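Local coordinates for nidogen (Mus musculus, PDB 1NPE), which belongs to the basement membrane, where it probably links laminin to other matrix components through domains that include this six-bladed YWTD β-propeller, at residues 128-131 and 132-135; 173-176 and 177-180. One frame throughout, in Å; residues are numbered along the deposited sequence.

Contact 1 (128-131 and 132-135); sequences VTDP and VRGN
The guanidinium group of Arg133 has Asp130 at its edge, near its plane, while CB of Val132 lies 3.3 Å above one face of that plane, displaced toward the rim. The carboxylate and guanidinium planes are turned 32° apart. A single nitrogen closes the salt bridge: Arg133 NH1 donates to Asp130 OD1 over 2.8 Å, with 142° at the hydrogen; OD1 accepts through its syn lone pair and lies close to the guanidinium plane. Bent at chi2 and chi3, the Arg133 chain crosses the carboxylate at an angle, bringing CD to 3.0 Å from Asp130 OD2. A chi1 of -179° carries the Asp130 carboxylate away from its own amide, and OD2 meets a water at 2.6 Å. That water accepts from Asn135 ND2 at 3.1 Å. In the backbone, Asp130 N bonds Asn135 O at 3.0 Å, whereas Asp130 O receives weak bonds from the amides of Arg133, Gly134 and Asn135. Gly134, at positive phi, and Asn135 both face Asp130 in a G1 β-bulge that ends the turn between strands 124-130 and 135-140 of one blade. Thus the buried carboxylate is gripped by Arg133 at one oxygen and hydrated at the other, which would plausibly stabilise its negative charge.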
loop_
_atom_site.group_PDB
_atom_site.type_symbol
_atom_site.label_atom_id
_atom_site.label_comp_id
_atom_site.label_asym_id
_atom_site.label_seq_id
_atom_site.Cartn_x
_atom_site.Cartn_y
_atom_site.Cartn_z
ATOM N N VAL A 128 9.062 -9.492 -1.717
ATOM C CA VAL A 128 9.285 -10.889 -1.344
ATOM C C VAL A 128 10.771 -11.224 -1.339
ATOM O O VAL A 128 11.579 -10.538 -1.971
ATOM C CB VAL A 128 8.593 -11.874 -2.328
ATOM C CG1 VAL A 128 7.081 -11.786 -2.204
ATOM C CG2 VAL A 128 9.031 -11.589 -3.767
ATOM N N THR A 129 11.112 -12.300 -0.640
ATOM C CA THR A 129 12.486 -12.767 -0.559
ATOM C C THR A 129 12.594 -14.191 -1.083
ATOM O O THR A 129 11.597 -14.893 -1.235
ATOM C CB THR A 129 12.989 -12.845 0.894
ATOM O OG1 THR A 129 12.041 -13.572 1.681
ATOM C CG2 THR A 129 13.237 -11.474 1.484
ATOM N N ASP A 130 13.834 -14.593 -1.334
ATOM C CA ASP A 130 14.200 -15.942 -1.763
ATOM C C ASP A 130 15.482 -16.130 -0.952
ATOM O O ASP A 130 16.586 -16.047 -1.480
ATOM C CB ASP A 130 14.497 -15.992 -3.268
ATOM C CG ASP A 130 14.871 -17.398 -3.747
ATOM O OD1 ASP A 130 14.625 -18.386 -3.020
ATOM O OD2 ASP A 130 15.406 -17.512 -4.865
ATOM N N PRO A 131 15.338 -16.326 0.368
ATOM C CA PRO A 131 16.453 -16.507 1.301
ATOM C C PRO A 131 17.552 -17.467 0.895
ATOM O O PRO A 131 18.729 -17.182 1.123
ATOM C CB PRO A 131 15.756 -16.947 2.581
ATOM C CG PRO A 131 14.439 -16.202 2.497
ATOM C CD PRO A 131 14.050 -16.470 1.070
ATOM N N VAL A 132 17.190 -18.583 0.273
ATOM C CA VAL A 132 18.193 -19.561 -0.130
ATOM C C VAL A 132 19.166 -19.024 -1.194
ATOM O O VAL A 132 20.372 -19.274 -1.108
ATOM C CB VAL A 132 17.546 -20.904 -0.575
ATOM C CG1 VAL A 132 18.622 -21.957 -0.806
ATOM C CG2 VAL A 132 16.566 -21.402 0.496
ATOM N N ARG A 133 18.657 -18.262 -2.166
ATOM C CA ARG A 133 19.515 -17.699 -3.217
ATOM C C ARG A 133 19.966 -16.255 -2.949
ATOM O O ARG A 133 20.713 -15.669 -3.750
ATOM C CB ARG A 133 18.847 -17.791 -4.599
ATOM C CG ARG A 133 18.769 -19.203 -5.193
ATOM C CD ARG A 133 17.376 -19.806 -5.048
ATOM N NE ARG A 133 17.415 -21.187 -4.565
ATOM C CZ ARG A 133 16.509 -21.730 -3.752
ATOM N NH1 ARG A 133 15.476 -21.016 -3.318
ATOM N NH2 ARG A 133 16.644 -22.994 -3.361
ATOM N N GLY A 134 19.490 -15.684 -1.839
ATOM C CA GLY A 134 19.857 -14.328 -1.457
ATOM C C GLY A 134 19.305 -13.186 -2.294
ATOM O O GLY A 134 19.953 -12.142 -2.433
ATOM N N ASN A 135 18.099 -13.352 -2.821
ATOM C CA ASN A 135 17.492 -12.303 -3.638
ATOM C C ASN A 135 16.235 -11.642 -3.072
ATOM O O ASN A 135 15.406 -12.284 -2.425
ATOM C CB ASN A 135 17.228 -12.823 -5.043
ATOM C CG ASN A 135 18.504 -13.069 -5.810
ATOM O OD1 ASN A 135 19.370 -12.191 -5.907
ATOM N ND2 ASN A 135 18.634 -14.268 -6.358
HETATM O O HOH W 1 16.018 -15.898 -6.790
#

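Contact 2 (173-176 and 177-180); sequences TFDA and FSSQ
Between Asp175 and Gln180, an antiparallel hydrogen-bonded pair with CA atoms 5.3 Å apart, the chain reverses through a turn that ends in a G1 β-bulge, Ser179 and Gln180 both facing Asp175 and Ser179 holding, with positive phi, the position often taken by glycine. The Asp175 carboxylate reaches over this bend, its CG swung away from the backbone N (chi1 -172°), and OD1 is gripped twice by one residue. Ser178 OG approaches at 2.8 Å on the anti side, 33° out of the carboxylate plane. Ser178 N gives OD1 a nearly straight bond, 172° at the hydrogen and 3.2 Å long, along its anti lone pair. Phe174 lies obliquely against the backbone of the returning arm, with CD1 3.6 Å from Gln180 O and CZ 4.0 Å from Ser179 CA. Its ring also meets that of Tyr137 at a shallow angle and touches Pro196, packing the turn against the preceding blade and the loop after strand 190-195. Gln180 folds its amide back, NE2 making a weak bond to Ser178 O. In the backbone, Asp175 N donates to Gln180 O over 2.9 Å, and Gln180 N returns a bond of 3.2 Å to Asp175 O; a weak bond from Ser179 N to Ala176 O closes the turn. The hairpin joins strands 169-175 and 180-185, neighbours in one four-stranded blade of the propeller. Asp175 OD1 thus braces the turn from its first strand: one oxygen fixes both the amide and the hydroxyl of Ser178, and the pair of donors should partly offset the carboxylate's charge.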
loop_
_atom_site.group_PDB
_atom_site.type_symbol
_atom_site.label_atom_id
_atom_site.label_comp_id
_atom_site.label_asym_id
_atom_site.label_seq_id
_atom_site.Cartn_x
_atom_site.Cartn_y
_atom_site.Cartn_z
ATOM N N THR A 173 5.170 -12.443 -6.100
ATOM C CA THR A 173 5.487 -13.632 -5.335
ATOM C C THR A 173 6.556 -14.422 -6.068
ATOM O O THR A 173 6.695 -14.301 -7.283
ATOM C CB THR A 173 4.201 -14.485 -5.092
ATOM O OG1 THR A 173 4.505 -15.575 -4.215
ATOM C CG2 THR A 173 3.621 -15.011 -6.405
ATOM N N PHE A 174 7.353 -15.175 -5.326
ATOM C CA PHE A 174 8.411 -15.959 -5.941
ATOM C C PHE A 174 8.330 -17.425 -5.567
ATOM O O PHE A 174 8.199 -17.765 -4.393
ATOM C CB PHE A 174 9.789 -15.409 -5.554
ATOM C CG PHE A 174 10.930 -16.058 -6.294
ATOM C CD1 PHE A 174 11.294 -15.616 -7.562
ATOM C CD2 PHE A 174 11.644 -17.109 -5.722
ATOM C CE1 PHE A 174 12.353 -16.213 -8.253
ATOM C CE2 PHE A 174 12.699 -17.709 -6.404
ATOM C CZ PHE A 174 13.057 -17.261 -7.671
ATOM N N ASP A 175 8.406 -18.287 -6.576
ATOM C CA ASP A 175 8.363 -19.730 -6.372
ATOM C C ASP A 175 9.747 -20.292 -6.682
ATOM O O ASP A 175 10.166 -20.342 -7.841
ATOM C CB ASP A 175 7.312 -20.371 -7.279
ATOM C CG ASP A 175 7.088 -21.834 -6.959
ATOM O OD1 ASP A 175 7.688 -22.697 -7.633
ATOM O OD2 ASP A 175 6.317 -22.118 -6.021
ATOM N N ALA A 176 10.444 -20.708 -5.626
ATOM C CA ALA A 176 11.805 -21.243 -5.713
ATOM C C ALA A 176 12.035 -22.416 -6.669
ATOM O O ALA A 176 13.051 -22.446 -7.376
ATOM C CB ALA A 176 12.314 -21.594 -4.322
ATOM N N PHE A 177 11.107 -23.372 -6.704
ATOM C CA PHE A 177 11.278 -24.526 -7.585
ATOM C C PHE A 177 11.269 -24.156 -9.058
ATOM O O PHE A 177 12.191 -24.507 -9.800
ATOM C CB PHE A 177 10.216 -25.605 -7.335
ATOM C CG PHE A 177 10.468 -26.888 -8.102
ATOM C CD1 PHE A 177 11.425 -27.807 -7.656
ATOM C CD2 PHE A 177 9.769 -27.165 -9.278
ATOM C CE1 PHE A 177 11.681 -28.980 -8.370
ATOM C CE2 PHE A 177 10.018 -28.339 -10.002
ATOM C CZ PHE A 177 10.977 -29.246 -9.544
ATOM N N SER A 178 10.209 -23.479 -9.485
ATOM C CA SER A 178 10.084 -23.077 -10.875
ATOM C C SER A 178 10.886 -21.824 -11.237
ATOM O O SER A 178 10.914 -21.430 -12.408
ATOM C CB SER A 178 8.602 -22.902 -11.243
ATOM O OG SER A 178 7.922 -22.072 -10.315
ATOM N N SER A 179 11.589 -21.245 -10.257
ATOM C CA SER A 179 12.366 -20.016 -10.470
ATOM C C SER A 179 11.473 -19.010 -11.201
ATOM O O SER A 179 11.860 -18.409 -12.209
ATOM C CB SER A 179 13.641 -20.295 -11.276
ATOM O OG SER A 179 14.656 -20.841 -10.451
ATOM N N GLN A 180 10.264 -18.849 -10.669
ATOM C CA GLN A 180 9.268 -17.981 -11.263
ATOM C C GLN A 180 8.828 -16.839 -10.356
ATOM O O GLN A 180 8.414 -17.045 -9.209
ATOM C CB GLN A 180 8.052 -18.829 -11.653
ATOM C CG GLN A 180 7.367 -18.441 -12.953
ATOM C CD GLN A 180 8.176 -18.789 -14.195
ATOM O OE1 GLN A 180 7.777 -18.461 -15.315
ATOM N NE2 GLN A 180 9.313 -19.454 -14.007
#

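Overall arrangement
Contacts 1 and 2 are surface turns at equivalent places in successive propeller blades, joining strands 124-130 to 135-140 and 169-175 to 180-185; their centres lie about 10 Å apart. Both have a G1 β-bulge facing an aspartate, but the aspartates are put to different use: in contact 1 the carboxylate is buried and held by an arginine and a water, while in contact 2 it turns inward to its own loop, where a serine takes the place of arginine and water as partner. The two pack directly, Asp130 OD2 lying 3.1 Å from Phe174 CE2 and Arg133 NH1 3.4 Å from Ala176 CB, so polar and apolar groups meet across the blade boundary.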